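Local coordinates for protein dioxygenase (Pseudomonas brassicacearum, PDB 5V2D) that probably cleaves the central double bond of lignin-derived stilbenes with molecular oxygen at an iron centre, as a dioxygenase of the carotenoid-oxygenase family, at residues A66-Q70 and R100-V104; N141-P146 and L494-A499; H147-L152 and L171-F176. One frame throughout, in Å; residues are numbered along the deposited sequence.

Interaction 1: residues A66-Q70 and R100-V104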
loop_
_atom_site.group_PDB
_atom_site.type_symbol
_atom_site.label_atom_id
_atom_site.label_comp_id
_atom_site.label_asym_id
_atom_site.label_seq_id
_atom_site.Cartn_x
_atom_site.Cartn_y
_atom_site.Cartn_z
ATOM N N ALA A 66 -8.318 -3.758 -2.875
ATOM C CA ALA A 66 -8.673 -2.525 -3.499
ATOM C C ALA A 66 -9.748 -1.765 -2.701
ATOM O O ALA A 66 -10.768 -2.314 -2.410
ATOM C CB ALA A 66 -9.205 -2.772 -4.878
ATOM N N PRO A 67 -9.557 -0.469 -2.552
ATOM C CA PRO A 67 -10.694 0.360 -2.183
ATOM C C PRO A 67 -11.749 0.291 -3.266
ATOM O O PRO A 67 -11.411 0.388 -4.449
ATOM C CB PRO A 67 -10.093 1.769 -2.078
ATOM C CG PRO A 67 -8.636 1.561 -1.968
ATOM C CD PRO A 67 -8.327 0.322 -2.750
ATOM N N ASP A 68 -12.993 0.046 -2.896
ATOM C CA ASP A 68 -14.050 -0.091 -3.880
ATOM C C ASP A 68 -15.396 0.281 -3.183
ATOM O O ASP A 68 -16.066 -0.573 -2.601
ATOM C CB ASP A 68 -14.074 -1.498 -4.435
ATOM C CG ASP A 68 -14.858 -1.620 -5.765
ATOM O OD1 ASP A 68 -14.823 -2.734 -6.326
ATOM O OD2 ASP A 68 -15.448 -0.609 -6.306
ATOM N N PRO A 69 -15.754 1.545 -3.171
ATOM C CA PRO A 69 -16.867 2.007 -2.255
ATOM C C PRO A 69 -18.155 1.379 -2.549
ATOM O O PRO A 69 -18.597 1.356 -3.678
ATOM C CB PRO A 69 -16.955 3.523 -2.434
ATOM C CG PRO A 69 -16.046 3.815 -3.534
ATOM C CD PRO A 69 -15.196 2.636 -3.973
ATOM N N GLN A 70 -18.794 0.808 -1.506
ATOM C CA GLN A 70 -20.033 0.125 -1.673
ATOM C C GLN A 70 -21.120 1.098 -2.097
ATOM O O GLN A 70 -21.989 0.727 -2.895
ATOM C CB GLN A 70 -20.466 -0.542 -0.376
ATOM C CG GLN A 70 -21.837 -1.211 -0.391
ATOM C CD GLN A 70 -21.838 -2.483 -1.158
ATOM O OE1 GLN A 70 -21.739 -3.552 -0.582
ATOM N NE2 GLN A 70 -21.946 -2.365 -2.521
ATOM N N ARG A 100 -11.385 -15.309 -6.612
ATOM C CA ARG A 100 -12.456 -14.885 -5.705
ATOM C C ARG A 100 -12.244 -13.477 -5.281
ATOM O O ARG A 100 -11.131 -13.087 -5.053
ATOM C CB ARG A 100 -12.352 -15.698 -4.465
ATOM C CG ARG A 100 -13.060 -16.923 -4.511
ATOM C CD ARG A 100 -13.734 -16.884 -3.065
ATOM N NE ARG A 100 -14.955 -17.683 -2.965
ATOM C CZ ARG A 100 -14.914 -18.999 -3.053
ATOM N NH1 ARG A 100 -13.744 -19.678 -3.199
ATOM N NH2 ARG A 100 -16.059 -19.642 -2.975
ATOM N N ARG A 101 -13.339 -12.704 -5.197
ATOM C CA ARG A 101 -13.252 -11.284 -4.877
ATOM C C ARG A 101 -14.403 -11.019 -3.900
ATOM O O ARG A 101 -15.561 -11.325 -4.255
ATOM C CB ARG A 101 -13.360 -10.447 -6.102
ATOM C CG ARG A 101 -13.113 -8.960 -5.880
ATOM C CD ARG A 101 -12.891 -8.244 -7.219
ATOM N NE ARG A 101 -12.460 -6.856 -7.062
ATOM C CZ ARG A 101 -13.157 -5.764 -7.224
ATOM N NH1 ARG A 101 -14.470 -5.793 -7.469
ATOM N NH2 ARG A 101 -12.517 -4.591 -7.069
ATOM N N ARG A 102 -14.094 -10.500 -2.732
ATOM C CA ARG A 102 -15.095 -10.293 -1.663
ATOM C C ARG A 102 -14.757 -9.027 -0.848
ATOM O O ARG A 102 -13.584 -8.740 -0.599
ATOM C CB ARG A 102 -15.166 -11.475 -0.648
ATOM C CG ARG A 102 -15.561 -12.852 -1.158
ATOM C CD ARG A 102 -17.041 -12.893 -1.622
ATOM N NE ARG A 102 -17.744 -14.155 -1.913
ATOM C CZ ARG A 102 -17.907 -14.744 -3.111
ATOM N NH1 ARG A 102 -17.316 -14.307 -4.199
ATOM N NH2 ARG A 102 -18.653 -15.837 -3.206
ATOM N N TYR A 103 -15.800 -8.376 -0.369
ATOM C CA TYR A 103 -15.664 -7.256 0.539
ATOM C C TYR A 103 -15.255 -7.753 1.885
ATOM O O TYR A 103 -15.726 -8.814 2.346
ATOM C CB TYR A 103 -16.982 -6.505 0.718
ATOM C CG TYR A 103 -17.261 -5.395 -0.287
ATOM C CD1 TYR A 103 -18.372 -5.412 -1.063
ATOM C CD2 TYR A 103 -16.360 -4.330 -0.438
ATOM C CE1 TYR A 103 -18.641 -4.375 -1.932
ATOM C CE2 TYR A 103 -16.658 -3.292 -1.295
ATOM C CZ TYR A 103 -17.798 -3.358 -2.078
ATOM O OH TYR A 103 -18.027 -2.335 -2.978
ATOM N N VAL A 104 -14.377 -7.011 2.534
ATOM C CA VAL A 104 -14.184 -7.175 3.987
ATOM C C VAL A 104 -15.472 -6.712 4.693
ATOM O O VAL A 104 -15.908 -5.584 4.529
ATOM C CB VAL A 104 -13.017 -6.347 4.545
ATOM C CG1 VAL A 104 -12.706 -6.748 5.951
ATOM C CG2 VAL A 104 -11.727 -6.613 3.746
#

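Interaction 2: residues N141-P146 and L494-A499. With FE (Fe (III) ion), chain E.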
loop_
_atom_site.group_PDB
_atom_site.type_symbol
_atom_site.label_atom_id
_atom_site.label_comp_id
_atom_site.label_asym_id
_atom_site.label_seq_id
_atom_site.Cartn_x
_atom_site.Cartn_y
_atom_site.Cartn_z
ATOM N N ASN A 141 -8.702 -1.463 3.885
ATOM C CA ASN A 141 -8.587 -1.344 2.430
ATOM C C ASN A 141 -7.206 -1.217 1.816
ATOM O O ASN A 141 -7.129 -0.968 0.607
ATOM C CB ASN A 141 -9.487 -0.207 1.968
ATOM C CG ASN A 141 -8.938 1.145 2.263
ATOM O OD1 ASN A 141 -7.963 1.281 2.975
ATOM N ND2 ASN A 141 -9.586 2.182 1.688
ATOM N N THR A 142 -6.141 -1.332 2.634
ATOM C CA THR A 142 -4.825 -0.894 2.185
ATOM C C THR A 142 -3.862 -1.999 1.876
ATOM O O THR A 142 -3.174 -1.957 0.817
ATOM C CB THR A 142 -4.236 0.130 3.174
ATOM O OG1 THR A 142 -5.109 1.255 3.220
ATOM C CG2 THR A 142 -2.891 0.631 2.743
ATOM N N SER A 143 -3.769 -3.011 2.744
ATOM C CA SER A 143 -2.912 -4.153 2.462
ATOM C C SER A 143 -3.517 -5.425 2.929
ATOM O O SER A 143 -4.444 -5.459 3.719
ATOM C CB SER A 143 -1.561 -4.052 3.220
ATOM O OG SER A 143 -0.832 -2.901 2.826
ATOM N N VAL A 144 -2.920 -6.530 2.471
ATOM C CA VAL A 144 -3.265 -7.858 2.928
ATOM C C VAL A 144 -1.998 -8.617 3.207
ATOM O O VAL A 144 -0.994 -8.431 2.518
ATOM C CB VAL A 144 -4.180 -8.603 1.922
ATOM C CG1 VAL A 144 -5.603 -8.097 1.968
ATOM C CG2 VAL A 144 -3.658 -8.481 0.487
ATOM N N ILE A 145 -2.005 -9.462 4.236
ATOM C CA ILE A 145 -0.853 -10.321 4.524
ATOM C C ILE A 145 -1.312 -11.570 5.238
ATOM O O ILE A 145 -2.213 -11.494 6.060
ATOM C CB ILE A 145 0.201 -9.566 5.365
ATOM C CG1 ILE A 145 1.542 -10.204 5.224
ATOM C CG2 ILE A 145 -0.181 -9.474 6.858
ATOM C CD1 ILE A 145 2.656 -9.417 5.852
ATOM N N PRO A 146 -0.736 -12.742 4.906
ATOM C CA PRO A 146 -1.064 -13.951 5.689
ATOM C C PRO A 146 -0.373 -13.925 7.036
ATOM O O PRO A 146 0.776 -13.566 7.133
ATOM C CB PRO A 146 -0.457 -15.136 4.850
ATOM C CG PRO A 146 -0.099 -14.541 3.569
ATOM C CD PRO A 146 0.200 -13.073 3.839
ATOM N N LEU A 494 -4.720 -1.145 -4.021
ATOM C CA LEU A 494 -3.577 -0.798 -3.241
ATOM C C LEU A 494 -2.660 -2.021 -3.134
ATOM O O LEU A 494 -2.230 -2.540 -4.183
ATOM C CB LEU A 494 -4.017 -0.155 -1.931
ATOM C CG LEU A 494 -4.535 1.269 -2.038
ATOM C CD1 LEU A 494 -5.155 1.764 -0.686
ATOM C CD2 LEU A 494 -3.508 2.249 -2.557
ATOM N N HIS A 495 -2.331 -2.494 -1.957
ATOM C CA HIS A 495 -1.252 -3.472 -1.838
ATOM C C HIS A 495 -1.660 -4.918 -1.869
ATOM O O HIS A 495 -2.812 -5.230 -1.599
ATOM C CB HIS A 495 -0.446 -3.207 -0.546
ATOM C CG HIS A 495 0.118 -1.849 -0.530
ATOM N ND1 HIS A 495 1.196 -1.489 -1.345
ATOM C CD2 HIS A 495 -0.199 -0.744 0.217
ATOM C CE1 HIS A 495 1.512 -0.218 -1.084
ATOM N NE2 HIS A 495 0.681 0.253 -0.151
ATOM N N GLY A 496 -0.735 -5.775 -2.280
ATOM C CA GLY A 496 -1.014 -7.209 -2.347
ATOM C C GLY A 496 0.124 -8.032 -1.825
ATOM O O GLY A 496 1.187 -7.495 -1.366
ATOM N N CYS A 497 -0.030 -9.350 -1.889
ATOM C CA CYS A 497 1.053 -10.232 -1.367
ATOM C C CYS A 497 0.910 -11.577 -2.035
ATOM O O CYS A 497 -0.161 -11.945 -2.575
ATOM C CB CYS A 497 0.960 -10.426 0.130
ATOM S SG CYS A 497 -0.546 -11.297 0.658
ATOM N N TRP A 498 2.026 -12.305 -2.054
ATOM C CA TRP A 498 2.039 -13.679 -2.526
ATOM C C TRP A 498 2.085 -14.644 -1.342
ATOM O O TRP A 498 2.976 -14.510 -0.504
ATOM C CB TRP A 498 3.332 -13.875 -3.391
ATOM C CG TRP A 498 3.481 -15.368 -3.819
ATOM C CD1 TRP A 498 4.492 -16.199 -3.505
ATOM C CD2 TRP A 498 2.609 -16.071 -4.684
ATOM N NE1 TRP A 498 4.308 -17.378 -4.090
ATOM C CE2 TRP A 498 3.155 -17.350 -4.834
ATOM C CE3 TRP A 498 1.431 -15.746 -5.339
ATOM C CZ2 TRP A 498 2.587 -18.330 -5.640
ATOM C CZ3 TRP A 498 0.848 -16.724 -6.138
ATOM C CH2 TRP A 498 1.440 -18.002 -6.302
ATOM N N ALA A 499 1.198 -15.619 -1.322
ATOM C CA ALA A 499 1.138 -16.635 -0.253
ATOM C C ALA A 499 1.490 -17.997 -0.843
ATOM O O ALA A 499 0.659 -18.575 -1.553
ATOM C CB ALA A 499 -0.279 -16.711 0.311
HETATM FE FE FE E . 1.093 1.854 1.171
HETATM O O HOH W 1 -0.144 -6.225 1.118
HETATM O O HOH W 2 -0.376 2.891 0.159
#

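Interaction 3: residues H147-L152 and L171-F176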
loop_
_atom_site.group_PDB
_atom_site.type_symbol
_atom_site.label_atom_id
_atom_site.label_comp_id
_atom_site.label_asym_id
_atom_site.label_seq_id
_atom_site.Cartn_x
_atom_site.Cartn_y
_atom_site.Cartn_z
ATOM N N HIS A 147 -1.091 -14.322 8.069
ATOM C CA HIS A 147 -0.487 -14.395 9.422
ATOM C C HIS A 147 -1.322 -15.349 10.286
ATOM O O HIS A 147 -2.540 -15.247 10.379
ATOM C CB HIS A 147 -0.393 -13.000 10.061
ATOM C CG HIS A 147 -0.099 -13.043 11.532
ATOM N ND1 HIS A 147 1.162 -13.364 12.012
ATOM C CD2 HIS A 147 -0.910 -12.879 12.614
ATOM C CE1 HIS A 147 1.123 -13.333 13.343
ATOM N NE2 HIS A 147 -0.115 -13.051 13.739
ATOM N N ASN A 148 -0.624 -16.336 10.884
ATOM C CA ASN A 148 -1.215 -17.239 11.887
ATOM C C ASN A 148 -2.519 -17.835 11.429
ATOM O O ASN A 148 -3.545 -17.803 12.149
ATOM C CB ASN A 148 -1.414 -16.408 13.183
ATOM C CG ASN A 148 -1.704 -17.244 14.405
ATOM O OD1 ASN A 148 -1.384 -18.418 14.435
ATOM N ND2 ASN A 148 -2.314 -16.606 15.441
ATOM N N GLY A 149 -2.528 -18.333 10.209
ATOM C CA GLY A 149 -3.636 -19.102 9.700
ATOM C C GLY A 149 -4.811 -18.311 9.127
ATOM O O GLY A 149 -5.816 -18.880 8.730
ATOM N N VAL A 150 -4.684 -16.982 9.113
ATOM C CA VAL A 150 -5.664 -16.129 8.457
ATOM C C VAL A 150 -5.008 -15.155 7.483
ATOM O O VAL A 150 -3.780 -14.984 7.441
ATOM C CB VAL A 150 -6.547 -15.360 9.494
ATOM C CG1 VAL A 150 -7.251 -16.318 10.414
ATOM C CG2 VAL A 150 -5.769 -14.356 10.303
ATOM N N LEU A 151 -5.865 -14.510 6.669
ATOM C CA LEU A 151 -5.445 -13.345 5.885
ATOM C C LEU A 151 -5.845 -12.071 6.681
ATOM O O LEU A 151 -7.003 -11.948 7.090
ATOM C CB LEU A 151 -6.197 -13.313 4.560
ATOM C CG LEU A 151 -5.600 -12.256 3.573
ATOM C CD1 LEU A 151 -4.259 -12.696 3.058
ATOM C CD2 LEU A 151 -6.530 -11.991 2.421
ATOM N N LEU A 152 -4.881 -11.177 6.896
ATOM C CA LEU A 152 -5.175 -9.895 7.544
ATOM C C LEU A 152 -5.378 -8.842 6.471
ATOM O O LEU A 152 -4.549 -8.731 5.554
ATOM C CB LEU A 152 -4.042 -9.461 8.403
ATOM C CG LEU A 152 -3.805 -10.389 9.622
ATOM C CD1 LEU A 152 -2.615 -9.813 10.386
ATOM C CD2 LEU A 152 -5.052 -10.582 10.466
ATOM N N LEU A 171 -13.760 -13.053 9.144
ATOM C CA LEU A 171 -13.744 -13.651 10.495
ATOM C C LEU A 171 -13.935 -12.659 11.588
ATOM O O LEU A 171 -14.465 -13.003 12.622
ATOM C CB LEU A 171 -12.435 -14.413 10.746
ATOM C CG LEU A 171 -12.206 -15.474 9.656
ATOM C CD1 LEU A 171 -10.883 -16.229 9.707
ATOM C CD2 LEU A 171 -13.386 -16.471 9.698
ATOM N N GLY A 172 -13.618 -11.386 11.395
ATOM C CA GLY A 172 -13.884 -10.355 12.447
ATOM C C GLY A 172 -12.611 -9.557 12.622
ATOM O O GLY A 172 -11.552 -9.839 12.015
ATOM N N GLU A 173 -12.695 -8.563 13.462
ATOM C CA GLU A 173 -11.556 -7.777 13.830
ATOM C C GLU A 173 -10.539 -8.706 14.472
ATOM O O GLU A 173 -10.872 -9.534 15.289
ATOM C CB GLU A 173 -11.942 -6.666 14.790
ATOM C CG GLU A 173 -10.782 -5.776 15.133
ATOM C CD GLU A 173 -11.161 -4.640 16.112
ATOM O OE1 GLU A 173 -11.504 -5.031 17.266
ATOM O OE2 GLU A 173 -11.056 -3.400 15.795
ATOM N N TRP A 174 -9.297 -8.556 14.107
ATOM C CA TRP A 174 -8.225 -9.369 14.689
ATOM C C TRP A 174 -7.489 -8.577 15.751
ATOM O O TRP A 174 -6.833 -7.592 15.473
ATOM C CB TRP A 174 -7.226 -9.821 13.597
ATOM C CG TRP A 174 -6.380 -10.952 13.948
ATOM C CD1 TRP A 174 -5.078 -10.906 14.255
ATOM C CD2 TRP A 174 -6.749 -12.313 14.033
ATOM N NE1 TRP A 174 -4.574 -12.166 14.485
ATOM C CE2 TRP A 174 -5.579 -13.054 14.382
ATOM C CE3 TRP A 174 -7.952 -13.001 13.845
ATOM C CZ2 TRP A 174 -5.574 -14.437 14.556
ATOM C CZ3 TRP A 174 -7.958 -14.384 14.017
ATOM C CH2 TRP A 174 -6.768 -15.084 14.334
ATOM N N THR A 175 -7.562 -9.055 16.980
ATOM C CA THR A 175 -6.926 -8.341 18.144
ATOM C C THR A 175 -5.587 -8.944 18.536
ATOM O O THR A 175 -4.954 -8.479 19.438
ATOM C CB THR A 175 -7.865 -8.436 19.403
ATOM O OG1 THR A 175 -7.943 -9.812 19.743
ATOM C CG2 THR A 175 -9.280 -7.961 19.095
ATOM N N PHE A 176 -5.134 -9.949 17.822
ATOM C CA PHE A 176 -3.909 -10.733 18.137
ATOM C C PHE A 176 -4.045 -11.303 19.563
ATOM O O PHE A 176 -3.187 -11.029 20.416
ATOM C CB PHE A 176 -2.615 -9.918 17.959
ATOM C CG PHE A 176 -2.422 -9.387 16.557
ATOM C CD1 PHE A 176 -3.025 -8.191 16.159
ATOM C CD2 PHE A 176 -1.657 -10.098 15.670
ATOM C CE1 PHE A 176 -2.811 -7.698 14.870
ATOM C CE2 PHE A 176 -1.472 -9.642 14.360
ATOM C CZ PHE A 176 -2.024 -8.403 13.981
HETATM O O HOH W 3 -2.241 -13.598 15.421
#

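Interaction 1: residues A66-Q70 and R100-V104
Asp68 and Tyr103 mark the nearest approach of the two backbones, with CA atoms 8.6 Å apart and chain directions 55° apart. The gap is that of next-but-one strands: strand 85-93 runs between them, and both segments hydrogen-bond to it. Side chains therefore make the contact. The extended Arg101 chain crosses Asp68 at about a right angle. Its NH2 lies 3.1 Å from Asp68 OD1 in a salt bridge, and the bond from NH1 to the same oxygen is weak. Both nitrogens reach OD1, and NH2 meets it from above the carboxylate plane, 37° out of it. Asp68 also accepts from Ser39 N and Arg40 N, while Arg101 NH1 donates to Ile41 O. Tyr103 OH gives a short bond, 2.7 Å, to Asp68 O, which lies at the edge of the ring. Gln70 bends at chi2 (74°) and brings OE1 to 3.5 Å from Tyr103 CE1; this OE1 accepts from Arg113. These polar groups are largely buried. The contact spans one antiparallel blade, in which C-terminal strand 496-500 lies beside strand 60-67, in the beta-propeller of the carotenoid-oxygenase family.

Interaction 2: residues N141-P146 and L494-A499
Thr142 and His495 share the direct backbone hydrogen bond of this contact: His495 N donates to Thr142 O over 2.9 Å, at an N-H...O angle of 157°. Further along, strands 143-146 and 496-499 run nearly parallel, 17° apart, and a water takes over. It accepts from Val144 N and makes a weak bond to Gly496 O. Thr142 and Ser143 both face Leu154 across their own sheet, which is a classic beta bulge.

The metal contact belongs to His495. Its NE2 binds the iron at 2.1 Å, and a water occupies another position on the metal. His188, His239 and His304 complete the four-histidine site of the carotenoid-oxygenase family, set at the centre of its seven-bladed beta-propeller. The two strands here are the inner strands of neighbouring blades. Glu437 accepts from His495 ND1 and so forms the second shell, helping to fix how the ring is turned. It would probably also make the imidazole a stronger donor to the metal.

Van der Waals contacts fill the rest. Thr142 and His495 lie side by side, pointing the same way, with Thr142 CG2 at the edge of the imidazole, 3.9 Å from CD2. Ser143 OG sits 3.4 Å from His495 CB and hydrogen-bonds to Ala187 O. Leu494 CD1 packs against Asn141 O at 3.6 Å; this carbonyl oxygen is buried without a polar partner. Cys497 SG stands between its own backbone N and carbonyl carbon (chi1 64°), which turns it toward strand 143-146. There it touches Pro146 CD at 3.7 Å and also reaches Val144 CG2. Beyond it, Pro146 CG rests on Ala499 CB.

Interaction 3: residues H147-L152 and L171-F176
Trp174 shares one water with His147 and Asn148, and this bridge is the polar link between two segments that make no direct hydrogen bond. The water accepts from Trp174 NE1 at 2.9 Å and from Asn148 ND2 at 3.0 Å. It also pairs with His147 NE2. The Asn148 amide stands steeply to the indole, 78° between planes, with ND2 at the ring edge.

Two aliphatic side chains lie over the indole face. Val150 CG2 sits 4.1 Å from the centroid of the six-membered ring, almost on the ring normal. Leu152 CD2 sits 4.0 Å from the centroid of the five-membered ring. With CG anti to the backbone N (chi1 -161°), Trp174 extends toward the hairpin strand and meets both CH-pi partners. Were Trp174 replaced by an alanine, the methyls of Val150 and Leu152 would probably lose their aromatic cover and the bridging water its indole donor.

His147 to Val150 form a type I' turn, the tight link of a two-residue beta hairpin, with Gly149 at positive phi. The hairpin joins the first two strands of a four-stranded antiparallel propeller blade. Strand 170-173 is the fourth, so strand 161-163 separates the segments and side chains span the gap.

Phe176 stands at the edge of the indole, with Trp174 CD1 over the centre of its ring. His147 approaches that ring obliquely, planes at 48°, with CD2 3.7 Å from Phe176 CE2. Leu152 CD1 touches Phe176 CZ. At the exposed end, Leu171 CD1 meets Val150 CG1 at 3.7 Å.

Overall arrangement
The three contacts involve two neighbouring blades. Interaction 1 lies within the blade that strand 496-500 completes, and interaction 2 joins that strand to the next blade, whose strands interaction 3 ties together. Interactions 1 and 2 have centres 13 Å apart and touch where Pro67 CG meets Leu494 CD1 at 3.7 Å. Interactions 2 and 3 also lie 13 Å apart by centres and meet in the same hairpin, where Ile145 O and Leu152 N, 2.8 Å apart, probably hydrogen-bond. Interactions 1 and 3 do not touch; their nearest atoms are about 7 Å apart. Interaction 2 holds an iron ligand, while the Ala66 side chain of interaction 1 is about 13 Å from the metal.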